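Local structure of importin-95 (Chaetomium thermophilum, 4XRI) at residues S398-I403 against G443-A448; T438-G443 against C480-M485; Y696-L701 against Q716-I721. The protein acts as an importin-beta nuclear transport receptor that imports various protein cargoes and probably binds a small GTPase. The protein carries 2 engineered substitutions. One frame throughout, in Å; residues are numbered along the deposited sequence.

How the contacts relate
Contacts 1 and 2 are neighbours, with centres about 9 Å apart. Both use helix 432-449 and share Gly443. In each, this helix runs nearly parallel to a partner, 390-402 in contact 1 and 477-490 in contact 2. They also touch directly, where Trp482 CZ3 packs 3.3 Å from Arg444 N. Contact 3 lies about 43 Å from contact 2, centre to centre, and joins two consecutive antiparallel helices. All three are buried contacts, although the two aromatic rings of contact 2 and two leucines of contact 3 are partly exposed. Contact 1 uses an arginine on backbone carbonyls, contact 2 an aromatic stack beside a glycine, and contact 3 apolar side chains around a phenylalanine.

Contact 1 (S398-I403 against G443-A448); sequences SAFGAI and GRITEA
The guanidinium group of Arg444 is met at its edge by two backbone carbonyls, those of Gly401 and Ala402. Arg444 NE gives an almost straight hydrogen bond to Gly401 O, 3.0 Å long with an N-H...O angle of 177°. That oxygen lies in the guanidinium plane. The donor, in turn, stands above the carbonyl plane, 46° out of it. Arg444 NH2 adds a weak, bent bond to Ala402 O at 2.9 Å. The other flat group, the Phe400 ring, is approached obliquely by Ile445. The segments belong to helices 390-402 and 432-449, which run side by side in the helical stack of a HEAT-repeat protein. The axes of the two short segments come within 9.2 Å and differ by 17° in direction. Arg444 starts out toward the partner helix and then bends at chi2 and chi3. This brings its aliphatic part past Gly401 O and sets NE and NH2 against successive carbonyls. Both carbonyls belong to the last turn of helix 390-402, and Ile403 is the first residue to leave helical geometry. The positive charge would probably be favoured at this negative helix end. Gln363 and Asp405 also touch the arginine. Leu423 of helix 409-425 packs on both Phe400 and Ile445. Across the segments, the delta methyl of Ile445, CD1, reaches Phe400 CE1 at 3.5 Å.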
# COMPACT_ATOMS: atom_id res chain seq x y z
N SER A 398 -13.48 22.89 4.49
CA SER A 398 -13.13 21.47 4.44
C SER A 398 -14.10 20.71 3.55
O SER A 398 -13.69 19.95 2.67
CB SER A 398 -13.13 20.86 5.85
OG SER A 398 -12.08 21.39 6.64
N ALA A 399 -15.39 20.93 3.79
CA ALA A 399 -16.44 20.29 3.02
C ALA A 399 -16.31 20.59 1.54
O ALA A 399 -16.46 19.70 0.70
CB ALA A 399 -17.81 20.73 3.53
N PHE A 400 -16.04 21.85 1.23
CA PHE A 400 -15.91 22.31 -0.15
C PHE A 400 -14.82 21.55 -0.88
O PHE A 400 -15.03 21.02 -1.98
CB PHE A 400 -15.62 23.81 -0.19
CG PHE A 400 -15.81 24.43 -1.54
CD1 PHE A 400 -14.75 24.98 -2.22
CD2 PHE A 400 -17.07 24.47 -2.12
CE1 PHE A 400 -14.93 25.56 -3.46
CE2 PHE A 400 -17.26 25.04 -3.36
CZ PHE A 400 -16.19 25.59 -4.03
N GLY A 401 -13.64 21.48 -0.27
CA GLY A 401 -12.53 20.73 -0.83
C GLY A 401 -12.82 19.25 -0.88
O GLY A 401 -12.40 18.57 -1.82
N ALA A 402 -13.56 18.75 0.11
CA ALA A 402 -13.82 17.32 0.24
C ALA A 402 -14.60 16.70 -0.92
O ALA A 402 -14.42 15.52 -1.23
CB ALA A 402 -14.56 17.05 1.55
N ILE A 403 -15.45 17.49 -1.57
CA ILE A 403 -16.31 16.97 -2.63
C ILE A 403 -15.79 17.25 -4.04
O ILE A 403 -16.52 17.07 -5.02
CB ILE A 403 -17.74 17.54 -2.53
CG1 ILE A 403 -17.74 19.05 -2.76
CG2 ILE A 403 -18.37 17.18 -1.20
CD1 ILE A 403 -19.11 19.63 -3.04
N GLY A 443 -5.82 22.91 -2.84
CA GLY A 443 -5.07 21.84 -3.48
C GLY A 443 -6.01 20.82 -4.08
O GLY A 443 -5.80 20.37 -5.21
N ARG A 444 -7.04 20.45 -3.32
CA ARG A 444 -8.08 19.56 -3.81
C ARG A 444 -8.73 20.13 -5.07
O ARG A 444 -8.99 19.41 -6.03
CB ARG A 444 -9.14 19.32 -2.73
CG ARG A 444 -8.67 18.46 -1.57
CD ARG A 444 -8.77 16.98 -1.89
NE ARG A 444 -10.16 16.53 -2.00
CZ ARG A 444 -10.53 15.27 -2.21
NH1 ARG A 444 -9.61 14.33 -2.33
NH2 ARG A 444 -11.81 14.96 -2.30
N ILE A 445 -8.98 21.44 -5.05
CA ILE A 445 -9.62 22.12 -6.17
C ILE A 445 -8.75 22.10 -7.42
O ILE A 445 -9.21 21.73 -8.50
CB ILE A 445 -9.96 23.58 -5.81
CG1 ILE A 445 -11.19 23.62 -4.90
CG2 ILE A 445 -10.21 24.40 -7.06
CD1 ILE A 445 -11.66 25.01 -4.59
N THR A 446 -7.49 22.51 -7.26
CA THR A 446 -6.54 22.50 -8.37
C THR A 446 -6.40 21.10 -8.95
O THR A 446 -6.42 20.91 -10.17
CB THR A 446 -5.15 22.99 -7.92
OG1 THR A 446 -5.24 24.33 -7.44
CG2 THR A 446 -4.17 22.92 -9.08
N GLU A 447 -6.28 20.11 -8.07
CA GLU A 447 -6.08 18.72 -8.47
C GLU A 447 -7.24 18.19 -9.29
O GLU A 447 -7.04 17.55 -10.33
CB GLU A 447 -5.88 17.85 -7.22
CG GLU A 447 -5.61 16.39 -7.51
CD GLU A 447 -5.45 15.58 -6.24
OE1 GLU A 447 -4.47 14.82 -6.14
OE2 GLU A 447 -6.32 15.70 -5.35
N ALA A 448 -8.46 18.45 -8.83
CA ALA A 448 -9.65 17.89 -9.46
C ALA A 448 -10.19 18.77 -10.58
O ALA A 448 -10.74 18.26 -11.56
CB ALA A 448 -10.72 17.65 -8.41

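Contact 2 (T438-G443 against C480-M485); sequences TAYALG and CCWALM
Tyr440 and Trp482 both hold CG opposite the backbone N, with chi1 at -171° and -179°. These torsions bring the two rings together along one flank of the helix pair. They form an offset stack: the tyrosine ring and the six-membered ring of the tryptophan have centroids 4.7 Å apart and planes tilted by 21°. The overlap is partial. Tyr440 CD1 lies 3.8 Å from Trp482 CE3, and each ring meets the face of the other near its rim. The edge of the indole is used as well, since Trp482 CZ3 comes within 3.2 Å of Tyr440 O in the ring plane. A serine at Tyr440 would take away this stacking partner and would probably leave the indole freer to turn. Helices 432-449 and 477-490 run nearly parallel here, as helices stacked along a HEAT-repeat solenoid do, and the axes of segments 438-443 and 480-485 approach to 8.0 Å. Gly443 permits the close approach. A CB on Gly443 would clash with Trp482 CE3, and its CA is only 3.8 Å from Ala483 CA. The methyl of Ala483 fits against this bare backbone, with CB 3.7 Å from Gly443 CA. It also touches Ala439 O, and it packs on Leu466 of helix 455-472. One turn earlier, Ala439 CB meets Cys480 SG at 4.1 Å.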
# COMPACT_ATOMS: atom_id res chain seq x y z
N THR A 438 -8.08 25.59 4.35
CA THR A 438 -8.29 26.37 3.14
C THR A 438 -7.23 26.03 2.09
O THR A 438 -7.55 25.82 0.92
CB THR A 438 -8.26 27.88 3.43
OG1 THR A 438 -9.35 28.22 4.29
CG2 THR A 438 -8.38 28.66 2.14
N ALA A 439 -5.98 25.99 2.53
CA ALA A 439 -4.87 25.65 1.65
C ALA A 439 -5.06 24.27 1.03
O ALA A 439 -4.90 24.09 -0.17
CB ALA A 439 -3.55 25.71 2.42
N TYR A 440 -5.43 23.30 1.87
CA TYR A 440 -5.66 21.93 1.43
C TYR A 440 -6.83 21.85 0.45
O TYR A 440 -6.78 21.11 -0.53
CB TYR A 440 -5.92 21.02 2.63
CG TYR A 440 -5.95 19.55 2.28
CD1 TYR A 440 -4.78 18.81 2.20
CD2 TYR A 440 -7.16 18.90 2.05
CE1 TYR A 440 -4.81 17.46 1.89
CE2 TYR A 440 -7.20 17.55 1.74
CZ TYR A 440 -6.02 16.84 1.67
OH TYR A 440 -6.05 15.49 1.36
N ALA A 441 -7.88 22.61 0.73
CA ALA A 441 -9.06 22.65 -0.12
C ALA A 441 -8.70 23.22 -1.49
O ALA A 441 -9.22 22.78 -2.51
CB ALA A 441 -10.16 23.48 0.53
N LEU A 442 -7.81 24.21 -1.50
CA LEU A 442 -7.33 24.80 -2.74
C LEU A 442 -6.52 23.79 -3.54
O LEU A 442 -6.53 23.81 -4.77
CB LEU A 442 -6.50 26.05 -2.45
CG LEU A 442 -7.30 27.29 -2.02
CD1 LEU A 442 -6.39 28.34 -1.42
CD2 LEU A 442 -8.06 27.86 -3.21
N GLY A 443 -5.82 22.91 -2.84
CA GLY A 443 -5.07 21.84 -3.48
C GLY A 443 -6.01 20.82 -4.08
O GLY A 443 -5.80 20.37 -5.21
N CYS A 480 0.11 23.99 1.92
CA CYS A 480 0.52 24.97 0.91
C CYS A 480 1.42 24.33 -0.15
O CYS A 480 1.21 24.52 -1.35
CB CYS A 480 1.26 26.15 1.57
SG CYS A 480 0.19 27.31 2.47
N CYS A 481 2.40 23.57 0.32
CA CYS A 481 3.31 22.83 -0.55
C CYS A 481 2.57 21.87 -1.48
O CYS A 481 2.84 21.83 -2.69
CB CYS A 481 4.34 22.06 0.29
SG CYS A 481 5.67 23.07 0.99
N TRP A 482 1.62 21.12 -0.92
CA TRP A 482 0.83 20.16 -1.69
C TRP A 482 0.02 20.85 -2.79
O TRP A 482 0.01 20.41 -3.94
CB TRP A 482 -0.12 19.38 -0.78
CG TRP A 482 -0.94 18.38 -1.54
CD1 TRP A 482 -0.47 17.30 -2.22
CD2 TRP A 482 -2.36 18.37 -1.71
NE1 TRP A 482 -1.50 16.62 -2.81
CE2 TRP A 482 -2.68 17.25 -2.51
CE3 TRP A 482 -3.40 19.20 -1.27
CZ2 TRP A 482 -3.99 16.93 -2.87
CZ3 TRP A 482 -4.70 18.88 -1.63
CH2 TRP A 482 -4.98 17.76 -2.42
N ALA A 483 -0.64 21.94 -2.42
CA ALA A 483 -1.42 22.75 -3.35
C ALA A 483 -0.53 23.30 -4.46
O ALA A 483 -0.88 23.23 -5.64
CB ALA A 483 -2.12 23.88 -2.61
N LEU A 484 0.62 23.84 -4.08
CA LEU A 484 1.58 24.41 -5.03
C LEU A 484 2.09 23.38 -6.04
O LEU A 484 2.26 23.69 -7.22
CB LEU A 484 2.76 25.02 -4.27
CG LEU A 484 2.50 26.37 -3.60
CD1 LEU A 484 3.72 26.83 -2.83
CD2 LEU A 484 2.12 27.39 -4.65
N MET A 485 2.33 22.16 -5.57
CA MET A 485 2.76 21.07 -6.43
C MET A 485 1.69 20.73 -7.47
O MET A 485 2.00 20.56 -8.65
CB MET A 485 3.09 19.82 -5.60
CG MET A 485 4.46 19.86 -4.93
SD MET A 485 4.95 18.23 -4.35
CE MET A 485 3.66 17.89 -3.16

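Contact 3 (Y696-L701 against Q716-I721); sequences YLLGNL and QCFGDI
Leu697 and Phe718 mark the closest backbone approach, with 8.5 Å between their CA atoms. The two helical segments run antiparallel at 159°, and their axes stay 11.6 Å apart. This spacing is wide, so large side chains bridge it, and no hydrogen bond crosses. Leu697 points toward the other helix and does much of the bridging. Its CD1 meets Ile721 CD1 tip to tip at 3.7 Å. The same methyl lies 3.7 Å from Cys717 SG, while Leu697 CB rests 3.8 Å from Phe718 CE1. Helices 690-701 and 711-725 follow each other in the chain and form an antiparallel helical hairpin, consistent with the helix pairs from which HEAT-repeat proteins are built. Within 716-721, Phe718 carries most of the contact. Its CG lies opposite the carbonyl carbon (chi1 -75°), which sends the ring across the gap to three leucines. Leu698 crosses it at about a right angle and touches obliquely, with CD2 3.7 Å from Phe718 CZ. Leu701 comes from the opposite direction and meets the ring at its edge, its CD1 4.0 Å from Phe718 CE2. Helix 730-743 covers this end of the contact: Ile735 packs on Leu698, Val736 on Phe718 and Val739 on Leu701. Elsewhere on the second helix, Asp720 forms a salt bridge with Arg680 and a hydrogen bond with Ser676, both on helix 665-682.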
# COMPACT_ATOMS: atom_id res chain seq x y z
N TYR A 696 28.43 -9.69 -11.67
CA TYR A 696 27.63 -9.31 -10.51
C TYR A 696 26.17 -9.73 -10.67
O TYR A 696 25.55 -10.21 -9.72
CB TYR A 696 27.71 -7.80 -10.28
CG TYR A 696 28.91 -7.37 -9.47
CD1 TYR A 696 28.93 -7.49 -8.09
CD2 TYR A 696 30.04 -6.85 -10.09
CE1 TYR A 696 30.02 -7.10 -7.35
CE2 TYR A 696 31.14 -6.46 -9.36
CZ TYR A 696 31.13 -6.59 -7.98
OH TYR A 696 32.22 -6.20 -7.25
N LEU A 697 25.63 -9.54 -11.86
CA LEU A 697 24.25 -9.92 -12.14
C LEU A 697 24.05 -11.43 -12.00
O LEU A 697 23.11 -11.88 -11.34
CB LEU A 697 23.83 -9.46 -13.54
CG LEU A 697 23.79 -7.95 -13.79
CD1 LEU A 697 23.48 -7.66 -15.25
CD2 LEU A 697 22.77 -7.28 -12.88
N LEU A 698 24.94 -12.20 -12.62
CA LEU A 698 24.88 -13.65 -12.53
C LEU A 698 25.12 -14.11 -11.10
O LEU A 698 24.54 -15.09 -10.64
CB LEU A 698 25.91 -14.30 -13.46
CG LEU A 698 25.65 -14.14 -14.96
CD1 LEU A 698 26.85 -14.61 -15.77
CD2 LEU A 698 24.39 -14.89 -15.37
N GLY A 699 25.98 -13.38 -10.39
CA GLY A 699 26.26 -13.68 -9.00
C GLY A 699 25.03 -13.50 -8.13
O GLY A 699 24.79 -14.27 -7.20
N ASN A 700 24.24 -12.47 -8.45
CA ASN A 700 22.99 -12.21 -7.74
C ASN A 700 21.99 -13.34 -7.93
O ASN A 700 21.21 -13.66 -7.03
CB ASN A 700 22.38 -10.89 -8.20
CG ASN A 700 21.19 -10.46 -7.36
OD1 ASN A 700 20.12 -11.06 -7.41
ND2 ASN A 700 21.38 -9.40 -6.58
N LEU A 701 22.01 -13.94 -9.12
CA LEU A 701 21.08 -15.00 -9.46
C LEU A 701 21.34 -16.27 -8.66
O LEU A 701 20.45 -17.10 -8.50
CB LEU A 701 21.13 -15.30 -10.96
CG LEU A 701 20.54 -14.23 -11.88
CD1 LEU A 701 20.58 -14.67 -13.33
CD2 LEU A 701 19.12 -13.88 -11.46
N GLN A 716 15.89 -8.07 -17.54
CA GLN A 716 15.74 -6.87 -18.35
C GLN A 716 17.10 -6.27 -18.63
O GLN A 716 17.39 -5.80 -19.74
CB GLN A 716 14.83 -5.84 -17.66
CG GLN A 716 14.76 -4.51 -18.37
CD GLN A 716 14.05 -3.44 -17.56
OE1 GLN A 716 13.13 -3.72 -16.79
NE2 GLN A 716 14.47 -2.19 -17.73
N CYS A 717 17.96 -6.30 -17.62
CA CYS A 717 19.31 -5.80 -17.72
C CYS A 717 20.14 -6.59 -18.74
O CYS A 717 20.91 -6.00 -19.50
CB CYS A 717 19.98 -5.84 -16.35
SG CYS A 717 21.40 -4.78 -16.19
N PHE A 718 19.97 -7.91 -18.74
CA PHE A 718 20.61 -8.77 -19.73
C PHE A 718 20.29 -8.30 -21.14
O PHE A 718 21.15 -8.30 -22.02
CB PHE A 718 20.16 -10.23 -19.56
CG PHE A 718 20.78 -10.93 -18.38
CD1 PHE A 718 21.93 -10.45 -17.79
CD2 PHE A 718 20.19 -12.08 -17.87
CE1 PHE A 718 22.50 -11.10 -16.71
CE2 PHE A 718 20.75 -12.73 -16.79
CZ PHE A 718 21.90 -12.24 -16.21
N GLY A 719 19.04 -7.90 -21.35
CA GLY A 719 18.59 -7.41 -22.64
C GLY A 719 19.31 -6.15 -23.06
O GLY A 719 19.72 -6.01 -24.20
N ASP A 720 19.46 -5.22 -22.12
CA ASP A 720 20.15 -3.96 -22.38
C ASP A 720 21.64 -4.17 -22.67
O ASP A 720 22.20 -3.51 -23.55
CB ASP A 720 19.99 -3.01 -21.19
CG ASP A 720 18.55 -2.58 -20.99
OD1 ASP A 720 17.87 -2.29 -21.99
OD2 ASP A 720 18.10 -2.53 -19.83
N ILE A 721 22.26 -5.08 -21.94
CA ILE A 721 23.67 -5.39 -22.14
C ILE A 721 23.90 -6.01 -23.51
O ILE A 721 24.85 -5.67 -24.22
CB ILE A 721 24.20 -6.34 -21.05
CG1 ILE A 721 24.31 -5.59 -19.71
CG2 ILE A 721 25.56 -6.91 -21.43
CD1 ILE A 721 24.67 -6.48 -18.55